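Local coordinates for protein citryl-spermidine/3,4-dihydroxybenzoyl-citryl-spermidine:spermidine ligase (Bacillus anthracis, PDB 3TO3) that catalyses the ATP-dependent condensation of spermidine with citryl-spermidine intermediates in the biosynthesis of the siderophore petrobactin, working as a homodimer, at residues A201-Y205 and E206-I210; E252-I256 and S257-E261; R311-P315 and Y316-S320; P322-S325 and N326-N330. All coordinates share one frame; numbering follows the deposited sequence. Where two conformers were deposited one is given.

Contact 1: A201-Y205 and E206-I210; sequences ATVGY and ENEVI
Gly-204 and Asn-207 close a type II beta turn, a local contact that leads from strand 201-203 into helix 208-219. The strand is an antiparallel partner of strand 345-355, and just beyond its end the backbone of Gly-204 still bonds to that of Ser-352. The turn rests on one backbone bond, Asn-207 N to Gly-204 O at 3.0 Å, with an N-H...O angle of 148°. Val-203, at the end of the strand, turns its side chain toward the start of the helix: CG1 meets Asn-207 CB at 3.4 Å and lies equally near Glu-208 N, so one methyl touches both residues. The two central residues of the turn, Tyr-205 and Glu-206, send their side chains out side by side in the same direction. Tyr-205 has CG anti to the backbone N, and Glu-206 is extended beyond CG, which lays its chain along the ring. Ring and carboxylate planes are only 20° apart and stacked. Around this pair, Tyr-205 also packs on Lys-482 and Met-483. The ring contact is a CH-pi interaction, with Glu-206 CG 3.8 Å from the Tyr-205 centroid and 13° off the ring normal.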
loop_
_atom_site.group_PDB
_atom_site.type_symbol
_atom_site.label_atom_id
_atom_site.label_comp_id
_atom_site.label_asym_id
_atom_site.label_seq_id
_atom_site.Cartn_x
_atom_site.Cartn_y
_atom_site.Cartn_z
ATOM N N ALA B 201 -27.140 0.806 -3.913
ATOM C CA ALA B 201 -26.769 1.031 -5.310
ATOM C C ALA B 201 -27.768 1.987 -5.927
ATOM O O ALA B 201 -28.955 1.907 -5.620
ATOM C CB ALA B 201 -26.746 -0.271 -6.062
ATOM N N THR B 202 -27.283 2.907 -6.757
ATOM C CA THR B 202 -28.137 3.818 -7.510
ATOM C C THR B 202 -27.613 4.036 -8.916
ATOM O O THR B 202 -26.425 4.049 -9.181
ATOM C CB THR B 202 -28.218 5.244 -6.917
ATOM O OG1 THR B 202 -26.909 5.667 -6.526
ATOM C CG2 THR B 202 -29.146 5.303 -5.724
ATOM N N VAL B 203 -28.551 4.215 -9.814
ATOM C CA VAL B 203 -28.309 4.701 -11.142
ATOM C C VAL B 203 -28.059 6.200 -10.999
ATOM O O VAL B 203 -28.364 6.788 -9.960
ATOM C CB VAL B 203 -29.565 4.371 -11.922
ATOM C CG1 VAL B 203 -29.951 5.465 -12.900
ATOM C CG2 VAL B 203 -29.429 2.971 -12.529
ATOM N N GLY B 204 -27.438 6.809 -11.995
ATOM C CA GLY B 204 -27.251 8.250 -11.983
ATOM C C GLY B 204 -28.565 9.037 -11.922
ATOM O O GLY B 204 -29.628 8.524 -12.254
ATOM N N TYR B 205 -28.485 10.299 -11.516
ATOM C CA TYR B 205 -29.667 11.130 -11.360
ATOM C C TYR B 205 -30.485 11.105 -12.659
ATOM O O TYR B 205 -29.953 11.384 -13.751
ATOM C CB TYR B 205 -29.233 12.572 -11.023
ATOM C CG TYR B 205 -30.372 13.553 -10.801
ATOM C CD1 TYR B 205 -31.231 13.417 -9.704
ATOM C CD2 TYR B 205 -30.581 14.617 -11.673
ATOM C CE1 TYR B 205 -32.283 14.302 -9.491
ATOM C CE2 TYR B 205 -31.634 15.518 -11.473
ATOM C CZ TYR B 205 -32.475 15.353 -10.374
ATOM O OH TYR B 205 -33.515 16.225 -10.167
ATOM N N GLU B 206 -31.770 10.745 -12.525
ATOM C CA GLU B 206 -32.746 10.743 -13.619
ATOM C C GLU B 206 -32.344 9.867 -14.800
ATOM O O GLU B 206 -32.818 10.065 -15.914
ATOM C CB GLU B 206 -32.989 12.165 -14.121
ATOM C CG GLU B 206 -33.776 13.013 -13.133
ATOM C CD GLU B 206 -34.108 14.393 -13.682
ATOM O OE1 GLU B 206 -34.784 15.170 -12.956
ATOM O OE2 GLU B 206 -33.676 14.697 -14.830
ATOM N N ASN B 207 -31.476 8.901 -14.535
ATOM C CA ASN B 207 -30.932 8.012 -15.555
ATOM C C ASN B 207 -31.619 6.638 -15.647
ATOM O O ASN B 207 -31.228 5.813 -16.449
ATOM C CB ASN B 207 -29.419 7.840 -15.330
ATOM C CG ASN B 207 -28.711 7.258 -16.539
ATOM O OD1 ASN B 207 -28.827 7.761 -17.663
ATOM N ND2 ASN B 207 -28.000 6.174 -16.319
ATOM N N GLU B 208 -32.616 6.381 -14.812
ATOM C CA GLU B 208 -33.281 5.067 -14.804
ATOM C C GLU B 208 -33.716 4.505 -16.169
ATOM O O GLU B 208 -33.477 3.337 -16.458
ATOM C CB GLU B 208 -34.470 5.035 -13.833
ATOM C CG GLU B 208 -34.122 5.428 -12.415
ATOM C CD GLU B 208 -34.207 6.935 -12.142
ATOM O OE1 GLU B 208 -34.372 7.737 -13.104
ATOM O OE2 GLU B 208 -34.114 7.306 -10.940
ATOM N N VAL B 209 -34.351 5.306 -17.012
ATOM C CA VAL B 209 -34.804 4.746 -18.273
ATOM C C VAL B 209 -33.634 4.395 -19.193
ATOM O O VAL B 209 -33.601 3.329 -19.795
ATOM C CB VAL B 209 -35.818 5.660 -18.987
ATOM C CG1 VAL B 209 -36.185 5.070 -20.350
ATOM C CG2 VAL B 209 -37.068 5.839 -18.113
ATOM N N ILE B 210 -32.677 5.300 -19.313
ATOM C CA ILE B 210 -31.523 5.071 -20.175
ATOM C C ILE B 210 -30.675 3.903 -19.639
ATOM O O ILE B 210 -30.163 3.083 -20.396
ATOM C CB ILE B 210 -30.669 6.339 -20.279
ATOM C CG1 ILE B 210 -31.464 7.477 -20.958
ATOM C CG2 ILE B 210 -29.399 6.063 -21.059
ATOM C CD1 ILE B 210 -31.823 7.203 -22.387
#

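Contact 2: E252-I256 and S257-E261; sequences ENFII and SNYAE
Backbone bonds between Phe-254 and Asn-258 and between Ile-255 and Tyr-259 define the last turn of helix 248-258, which contains a wider pi-type turn at 252-255. Asn-258 N reaches Phe-254 O at 2.9 Å and Tyr-259 N reaches Ile-255 O at 2.7 Å. Tyr-259 then leaves helical geometry and serves as N-cap of helix 260-264, a break between two consecutive helices.

The apolar contacts follow the same spacing. Ile-255 CG2, held anti to the backbone N, sits over the face of the Tyr-259 ring, 4.1 Å from its centroid and 29° off the normal, a CH-pi contact. Ile-255 CD1 comes to 3.7 Å from Tyr-259 CE1, so both branches of the isoleucine lie against the ring. Phe-254 lays one face under the amide end of Asn-258, with ring and amide planes 31° apart.

Among the polar groups, Asn-253 ND2 bonds back to Trp-249 O, whereas Ser-257 OG is hydrogen-bonded to Gln-174 of the second subunit, whose Gln-127 binds Ser-257 O. Ile-256 packs on Ile-11 of that subunit. The chemistry is therefore divided: Phe-254, Ile-255 and Tyr-259 pack within their own chain, while Ile-256 and Ser-257 serve the dimer interface.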
loop_
_atom_site.group_PDB
_atom_site.type_symbol
_atom_site.label_atom_id
_atom_site.label_comp_id
_atom_site.label_asym_id
_atom_site.label_seq_id
_atom_site.Cartn_x
_atom_site.Cartn_y
_atom_site.Cartn_z
ATOM N N GLU B 252 -10.468 -8.191 -7.905
ATOM C CA GLU B 252 -9.645 -9.144 -7.180
ATOM C C GLU B 252 -8.731 -8.542 -6.130
ATOM O O GLU B 252 -8.298 -9.244 -5.229
ATOM C CB GLU B 252 -8.777 -9.922 -8.158
ATOM C CG GLU B 252 -9.515 -10.938 -8.964
ATOM C CD GLU B 252 -8.561 -11.749 -9.814
ATOM O OE1 GLU B 252 -8.186 -11.256 -10.898
ATOM O OE2 GLU B 252 -8.166 -12.858 -9.387
ATOM N N ASN B 253 -8.261 -7.322 -6.354
ATOM C CA ASN B 253 -7.337 -6.721 -5.402
ATOM C C ASN B 253 -7.919 -5.758 -4.406
ATOM O O ASN B 253 -7.239 -5.327 -3.474
ATOM C CB ASN B 253 -6.123 -6.160 -6.120
ATOM C CG ASN B 253 -5.490 -7.198 -7.006
ATOM O OD1 ASN B 253 -4.933 -8.177 -6.510
ATOM N ND2 ASN B 253 -5.620 -7.030 -8.319
ATOM N N PHE B 254 -9.175 -5.396 -4.632
ATOM C CA PHE B 254 -9.808 -4.398 -3.797
ATOM C C PHE B 254 -11.214 -4.740 -3.276
ATOM O O PHE B 254 -11.456 -4.748 -2.060
ATOM C CB PHE B 254 -9.674 -2.977 -4.371
ATOM C CG PHE B 254 -9.918 -1.920 -3.352
ATOM C CD1 PHE B 254 -8.909 -1.539 -2.483
ATOM C CD2 PHE B 254 -11.184 -1.341 -3.214
ATOM C CE1 PHE B 254 -9.132 -0.564 -1.511
ATOM C CE2 PHE B 254 -11.422 -0.381 -2.249
ATOM C CZ PHE B 254 -10.396 0.018 -1.397
ATOM N N ILE B 255 -12.157 -4.931 -4.198
ATOM C CA ILE B 255 -13.520 -5.280 -3.816
ATOM C C ILE B 255 -13.605 -6.553 -2.960
ATOM O O ILE B 255 -14.128 -6.515 -1.855
ATOM C CB ILE B 255 -14.475 -5.431 -5.021
ATOM C CG1 ILE B 255 -14.309 -4.290 -6.004
ATOM C CG2 ILE B 255 -15.918 -5.434 -4.525
ATOM C CD1 ILE B 255 -14.514 -2.944 -5.379
ATOM N N ILE B 256 -13.085 -7.664 -3.461
ATOM C CA ILE B 256 -13.208 -8.927 -2.747
ATOM C C ILE B 256 -12.666 -8.808 -1.341
ATOM O O ILE B 256 -13.248 -9.342 -0.397
ATOM C CB ILE B 256 -12.454 -10.071 -3.442
ATOM C CG1 ILE B 256 -13.137 -10.449 -4.739
ATOM C CG2 ILE B 256 -12.489 -11.313 -2.599
ATOM C CD1 ILE B 256 -12.733 -11.806 -5.243
ATOM N N SER B 257 -11.525 -8.141 -1.188
ATOM C CA SER B 257 -10.908 -8.113 0.124
ATOM C C SER B 257 -11.519 -7.063 1.039
ATOM O O SER B 257 -11.503 -7.238 2.249
ATOM C CB SER B 257 -9.399 -7.932 0.026
ATOM O OG SER B 257 -9.097 -6.736 -0.661
ATOM N N ASN B 258 -11.974 -5.938 0.487
ATOM C CA ASN B 258 -12.583 -4.892 1.330
ATOM C C ASN B 258 -14.113 -4.884 1.493
ATOM O O ASN B 258 -14.668 -4.090 2.235
ATOM C CB ASN B 258 -12.137 -3.515 0.837
ATOM C CG ASN B 258 -10.634 -3.284 1.023
ATOM O OD1 ASN B 258 -9.839 -3.507 0.111
ATOM N ND2 ASN B 258 -10.257 -2.799 2.188
ATOM N N TYR B 259 -14.787 -5.654 0.665
ATOM C CA TYR B 259 -16.230 -5.848 0.721
ATOM C C TYR B 259 -16.726 -7.144 1.291
ATOM O O TYR B 259 -17.843 -7.545 0.948
ATOM C CB TYR B 259 -16.954 -5.489 -0.553
ATOM C CG TYR B 259 -16.794 -4.068 -1.019
ATOM C CD1 TYR B 259 -15.546 -3.569 -1.399
ATOM C CD2 TYR B 259 -17.900 -3.237 -1.150
ATOM C CE1 TYR B 259 -15.414 -2.268 -1.875
ATOM C CE2 TYR B 259 -17.781 -1.943 -1.642
ATOM C CZ TYR B 259 -16.545 -1.464 -2.009
ATOM O OH TYR B 259 -16.435 -0.178 -2.495
ATOM N N ALA B 260 -15.840 -7.910 1.914
ATOM C CA ALA B 260 -16.232 -9.231 2.371
ATOM C C ALA B 260 -17.585 -9.205 3.080
ATOM O O ALA B 260 -18.399 -10.099 2.899
ATOM C CB ALA B 260 -15.167 -9.824 3.306
ATOM N N GLU B 261 -17.850 -8.200 3.889
ATOM C CA GLU B 261 -19.107 -8.243 4.638
ATOM C C GLU B 261 -20.340 -8.058 3.706
ATOM O O GLU B 261 -21.379 -8.650 3.918
ATOM C CB GLU B 261 -19.064 -7.276 5.828
ATOM C CG GLU B 261 -20.134 -6.204 5.830
ATOM C CD GLU B 261 -19.742 -4.954 6.630
ATOM O OE1 GLU B 261 -18.535 -4.791 6.959
ATOM O OE2 GLU B 261 -20.655 -4.138 6.920
#

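Contact 3: R311-P315 and Y316-S320; sequences RTLKP and YSVAS. With ATP (adenosine-5'-triphosphate), chain E.
Lys-314 O accepts two good bonds from the first turn of helix 315-333, for which Lys-314 is the N-cap residue. Val-318 N approaches at 2.9 Å with an N-H...O angle of 163°, and Ser-317 OG donates to the same oxygen at 3.0 Å, 16° from the carbonyl plane. Ser-317 can fold back in this way because its OG sits between backbone N and carbonyl carbon (chi1 83°). A water accepts from Lys-314 N and donates weakly to Ser-317 OG, bridging the hydroxyl to the amide of the N-cap residue.

Side-chain contacts lie beside these bonds. Lys-314 CB lies over one face of the Tyr-316 ring, 3.9 Å from its centroid, and the aliphatic chain runs on beside the phenol oxygen. Leu-313 CB meets Val-318 CG2 at 3.4 Å, the two side chains crossing at about a right angle.

Further back, Arg-311 NH1 donates to ATP O1A at 2.6 Å, through an edge of the guanidinium, while its NE is held by Thr-309 O. Lys-299 and Arg-285 also bond to ATP, and Leu-313 packs on Arg-285. The loop thus runs from the nucleotide pocket beside strand 297-306 into helix 315-333, where Pro-315, Val-318 and Ala-319 lie on Met-354 of strand 345-355.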
loop_
_atom_site.group_PDB
_atom_site.type_symbol
_atom_site.label_atom_id
_atom_site.label_comp_id
_atom_site.label_asym_id
_atom_site.label_seq_id
_atom_site.Cartn_x
_atom_site.Cartn_y
_atom_site.Cartn_z
ATOM N N ARG B 311 -7.782 6.818 -8.294
ATOM C CA ARG B 311 -8.522 6.618 -9.557
ATOM C C ARG B 311 -9.977 6.161 -9.292
ATOM O O ARG B 311 -10.614 5.478 -10.097
ATOM C CB ARG B 311 -7.772 5.734 -10.553
ATOM C CG ARG B 311 -6.463 6.342 -11.064
ATOM C CD ARG B 311 -6.689 7.708 -11.733
ATOM N NE ARG B 311 -6.642 8.817 -10.774
ATOM C CZ ARG B 311 -7.150 10.031 -10.996
ATOM N NH1 ARG B 311 -7.750 10.311 -12.149
ATOM N NH2 ARG B 311 -7.061 10.975 -10.065
ATOM N N THR B 312 -10.397 6.335 -8.054
ATOM C CA THR B 312 -11.793 6.148 -7.727
ATOM C C THR B 312 -12.683 7.142 -8.497
ATOM O O THR B 312 -12.217 8.170 -9.014
ATOM C CB THR B 312 -12.004 6.381 -6.227
ATOM O OG1 THR B 312 -11.377 7.623 -5.846
ATOM C CG2 THR B 312 -11.407 5.232 -5.428
ATOM N N LEU B 313 -13.959 6.795 -8.615
ATOM C CA LEU B 313 -14.971 7.732 -9.066
ATOM C C LEU B 313 -15.720 8.309 -7.872
ATOM O O LEU B 313 -16.412 7.571 -7.167
ATOM C CB LEU B 313 -15.966 7.009 -9.960
ATOM C CG LEU B 313 -15.326 6.567 -11.254
ATOM C CD1 LEU B 313 -16.221 5.608 -12.029
ATOM C CD2 LEU B 313 -14.961 7.823 -12.047
ATOM N N LYS B 314 -15.611 9.619 -7.659
ATOM C CA LYS B 314 -16.436 10.291 -6.655
ATOM C C LYS B 314 -17.928 9.971 -6.922
ATOM O O LYS B 314 -18.442 10.202 -8.036
ATOM C CB LYS B 314 -16.197 11.816 -6.637
ATOM C CG LYS B 314 -14.760 12.279 -6.396
ATOM C CD LYS B 314 -14.327 11.988 -4.966
ATOM C CE LYS B 314 -13.250 12.962 -4.461
ATOM N NZ LYS B 314 -12.892 12.742 -3.011
ATOM N N PRO B 315 -18.620 9.424 -5.900
ATOM C CA PRO B 315 -20.049 9.101 -5.982
ATOM C C PRO B 315 -20.906 10.282 -6.466
ATOM O O PRO B 315 -21.796 10.096 -7.311
ATOM C CB PRO B 315 -20.402 8.749 -4.538
ATOM C CG PRO B 315 -19.104 8.177 -3.995
ATOM C CD PRO B 315 -18.031 9.030 -4.608
ATOM N N TYR B 316 -20.652 11.489 -5.956
ATOM C CA TYR B 316 -21.461 12.600 -6.396
ATOM C C TYR B 316 -21.261 12.846 -7.905
ATOM O O TYR B 316 -22.212 13.182 -8.600
ATOM C CB TYR B 316 -21.246 13.860 -5.547
ATOM C CG TYR B 316 -19.819 14.272 -5.416
ATOM C CD1 TYR B 316 -19.230 15.090 -6.376
ATOM C CD2 TYR B 316 -19.043 13.850 -4.325
ATOM C CE1 TYR B 316 -17.902 15.478 -6.269
ATOM C CE2 TYR B 316 -17.711 14.244 -4.206
ATOM C CZ TYR B 316 -17.153 15.059 -5.188
ATOM O OH TYR B 316 -15.841 15.457 -5.105
ATOM N N SER B 317 -20.040 12.635 -8.412
ATOM C CA SER B 317 -19.773 12.922 -9.816
ATOM C C SER B 317 -20.294 11.820 -10.750
ATOM O O SER B 317 -20.709 12.097 -11.852
ATOM C CB SER B 317 -18.294 13.237 -10.057
ATOM O OG SER B 317 -17.567 12.055 -10.196
ATOM N N VAL B 318 -20.294 10.576 -10.289
ATOM C CA VAL B 318 -20.965 9.501 -10.988
ATOM C C VAL B 318 -22.473 9.815 -11.104
ATOM O O VAL B 318 -23.091 9.620 -12.160
ATOM C CB VAL B 318 -20.754 8.162 -10.254
ATOM C CG1 VAL B 318 -21.747 7.102 -10.753
ATOM C CG2 VAL B 318 -19.297 7.694 -10.422
ATOM N N ALA B 319 -23.044 10.346 -10.031
ATOM C CA ALA B 319 -24.481 10.608 -9.971
ATOM C C ALA B 319 -24.912 11.707 -10.952
ATOM O O ALA B 319 -26.000 11.645 -11.540
ATOM C CB ALA B 319 -24.886 10.981 -8.567
ATOM N N SER B 320 -24.069 12.718 -11.125
ATOM C CA SER B 320 -24.452 13.842 -11.964
ATOM C C SER B 320 -23.961 13.715 -13.422
ATOM O O SER B 320 -24.173 14.614 -14.244
ATOM C CB SER B 320 -24.000 15.169 -11.347
ATOM O OG SER B 320 -22.594 15.146 -11.183
HETATM P PB ATP E . -9.593 9.887 -16.749
HETATM O O1B ATP E . -9.719 8.460 -16.279
HETATM O O2B ATP E . -10.307 10.800 -15.787
HETATM O O3B ATP E . -10.184 10.016 -18.201
HETATM P PA ATP E . -7.165 10.330 -15.611
HETATM O O1A ATP E . -7.687 9.344 -14.585
HETATM O O2A ATP E . -7.077 11.752 -15.068
HETATM O O3A ATP E . -8.095 10.321 -16.856
HETATM O "O5'" ATP E . -5.735 9.837 -16.036
HETATM C "C5'" ATP E . -5.247 10.083 -17.302
HETATM C "C4'" ATP E . -3.841 9.961 -17.482
HETATM O "O4'" ATP E . -3.432 10.689 -18.689
HETATM C "C3'" ATP E . -3.113 10.591 -16.357
HETATM O "O3'" ATP E . -2.316 9.661 -15.732
HETATM C "C2'" ATP E . -2.303 11.655 -16.977
HETATM O "O2'" ATP E . -1.093 11.773 -16.356
HETATM C "C1'" ATP E . -2.159 11.166 -18.377
HETATM N N9 ATP E . -1.689 12.135 -19.331
HETATM C C8 ATP E . -0.661 11.925 -20.173
HETATM N N7 ATP E . -0.505 13.030 -20.914
HETATM C C5 ATP E . -1.433 13.946 -20.556
HETATM C C6 ATP E . -1.723 15.244 -20.998
HETATM N N6 ATP E . -0.930 15.830 -22.044
HETATM N N1 ATP E . -2.746 15.922 -20.426
HETATM C C2 ATP E . -3.477 15.356 -19.444
HETATM N N3 ATP E . -3.220 14.107 -18.995
HETATM C C4 ATP E . -2.206 13.377 -19.530
HETATM O O HOH W 1 -14.342 11.505 -9.715
#

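Contact 4: P322-S325 and N326-N330; sequences PAIS and NWLSN
Pro-322 joins the next turn through its carbonyl, which takes the amide of Asn-326 at 3.1 Å with an N-H...O angle of 164°. As a proline it has no N-H to give to the preceding turn, and helix 315-333 is kinked here, the N of Ala-323 lacking such a bond too. The ring itself packs on Ser-352, in strand 345-355.

Ala-323 points its methyl away from the following turn and joins through its carbonyl, which accepts from Trp-327 N at 3.0 Å. Trp-327 CB lies 3.3 Å from the same oxygen, Ala-323 O. The indole, with CG anti to the backbone N (chi1 180°), heads off the helix to meet Phe-466 edge-to-face and to pack on Pro-478 and Ile-434.

After the kink the spacing is that of a regular alpha-helix, with four successive i to i+4 backbone bonds joining the two segments. The third runs from Leu-328 N to Ile-324 O at 2.9 Å. Ile-324 and Leu-328 also lie side by side, pointing the same way, with Ile-324 CG2 and Leu-328 CD1 4.2 Å apart, a modest apolar touch. Beyond the helix Ile-324 packs on Phe-496, and Leu-328 on Leu-346 and Ile-434.

Ser-325 completes the series, its carbonyl taking Ser-329 N at 2.8 Å. Its hydroxyl leaves the helix, OG being hydrogen-bonded to Glu-349 N of strand 345-355, and Ser-329 CB comes to 3.3 Å from Ser-325 O.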
loop_
_atom_site.group_PDB
_atom_site.type_symbol
_atom_site.label_atom_id
_atom_site.label_comp_id
_atom_site.label_asym_id
_atom_site.label_seq_id
_atom_site.Cartn_x
_atom_site.Cartn_y
_atom_site.Cartn_z
ATOM N N PRO B 322 -24.724 11.638 -16.167
ATOM C CA PRO B 322 -25.691 11.652 -17.279
ATOM C C PRO B 322 -26.364 13.016 -17.422
ATOM O O PRO B 322 -26.520 13.481 -18.543
ATOM C CB PRO B 322 -26.669 10.549 -16.916
ATOM C CG PRO B 322 -25.801 9.573 -16.055
ATOM C CD PRO B 322 -24.946 10.508 -15.246
ATOM N N ALA B 323 -26.626 13.711 -16.325
ATOM C CA ALA B 323 -27.299 15.028 -16.424
ATOM C C ALA B 323 -26.405 16.119 -16.957
ATOM O O ALA B 323 -26.871 17.023 -17.651
ATOM C CB ALA B 323 -27.877 15.454 -15.071
ATOM N N ILE B 324 -25.114 16.049 -16.631
ATOM C CA ILE B 324 -24.195 17.027 -17.174
ATOM C C ILE B 324 -24.090 16.833 -18.695
ATOM O O ILE B 324 -24.074 17.811 -19.458
ATOM C CB ILE B 324 -22.818 16.963 -16.497
ATOM C CG1 ILE B 324 -22.911 17.483 -15.062
ATOM C CG2 ILE B 324 -21.783 17.788 -17.281
ATOM C CD1 ILE B 324 -21.583 17.384 -14.284
ATOM N N SER B 325 -24.079 15.584 -19.158
ATOM C CA SER B 325 -23.905 15.373 -20.595
ATOM C C SER B 325 -25.151 15.811 -21.377
ATOM O O SER B 325 -25.025 16.400 -22.442
ATOM C CB SER B 325 -23.477 13.939 -20.926
ATOM O OG SER B 325 -22.148 13.713 -20.518
ATOM N N ASN B 326 -26.341 15.546 -20.836
ATOM C CA ASN B 326 -27.583 15.997 -21.467
ATOM C C ASN B 326 -27.614 17.522 -21.551
ATOM O O ASN B 326 -27.936 18.097 -22.593
ATOM C CB ASN B 326 -28.806 15.451 -20.718
ATOM C CG ASN B 326 -30.133 16.032 -21.224
ATOM O OD1 ASN B 326 -30.895 16.626 -20.457
ATOM N ND2 ASN B 326 -30.412 15.853 -22.520
ATOM N N TRP B 327 -27.255 18.170 -20.448
ATOM C CA TRP B 327 -27.132 19.622 -20.407
ATOM C C TRP B 327 -26.159 20.195 -21.460
ATOM O O TRP B 327 -26.498 21.152 -22.166
ATOM C CB TRP B 327 -26.642 20.032 -19.032
ATOM C CG TRP B 327 -26.459 21.499 -18.849
ATOM C CD1 TRP B 327 -27.339 22.481 -19.204
ATOM C CD2 TRP B 327 -25.369 22.160 -18.187
ATOM N NE1 TRP B 327 -26.854 23.710 -18.831
ATOM C CE2 TRP B 327 -25.649 23.541 -18.202
ATOM C CE3 TRP B 327 -24.187 21.720 -17.590
ATOM C CZ2 TRP B 327 -24.789 24.481 -17.644
ATOM C CZ3 TRP B 327 -23.339 22.657 -17.042
ATOM C CH2 TRP B 327 -23.648 24.020 -17.068
ATOM N N LEU B 328 -24.946 19.642 -21.550
ATOM C CA LEU B 328 -23.984 20.141 -22.549
ATOM C C LEU B 328 -24.481 19.852 -23.941
ATOM O O LEU B 328 -24.341 20.670 -24.843
ATOM C CB LEU B 328 -22.602 19.513 -22.395
ATOM C CG LEU B 328 -21.847 19.988 -21.176
ATOM C CD1 LEU B 328 -20.588 19.142 -21.022
ATOM C CD2 LEU B 328 -21.551 21.484 -21.312
ATOM N N SER B 329 -25.070 18.685 -24.122
ATOM C CA SER B 329 -25.592 18.349 -25.439
ATOM C C SER B 329 -26.602 19.400 -25.933
ATOM O O SER B 329 -26.608 19.754 -27.129
ATOM C CB SER B 329 -26.231 16.964 -25.426
ATOM O OG SER B 329 -26.803 16.659 -26.690
ATOM N N ASN B 330 -27.448 19.890 -25.023
ATOM C CA ASN B 330 -28.479 20.846 -25.402
ATOM C C ASN B 330 -27.886 22.194 -25.722
ATOM O O ASN B 330 -28.374 22.903 -26.613
ATOM C CB ASN B 330 -29.563 20.989 -24.327
ATOM C CG ASN B 330 -30.486 19.776 -24.269
ATOM O OD1 ASN B 330 -30.674 19.070 -25.270
ATOM N ND2 ASN B 330 -31.056 19.522 -23.094
#

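Contacts 3 and 4 share helix 315-333, the first at its N-terminus, with the preceding loop reaching ATP through Arg-311, the second past the kink, where i to i+4 backbone bonds are no longer joined by a serine hydroxyl sharing the carbonyl. Contact 1 joins them from the side: Tyr-205 N lies 2.8 Å from Ala-319 O, a probable hydrogen bond, and Asn-207 packs on Pro-322. All three border strand 345-355. Contact 2 touches none of them and lies with its helix against the second subunit. Contacts 2 and 3 are largely buried, whereas contacts 1 and 4 are partly so. Aromatic CH-pi contacts occur in contacts 1, 2 and 3, and only contact 3 reaches the nucleotide.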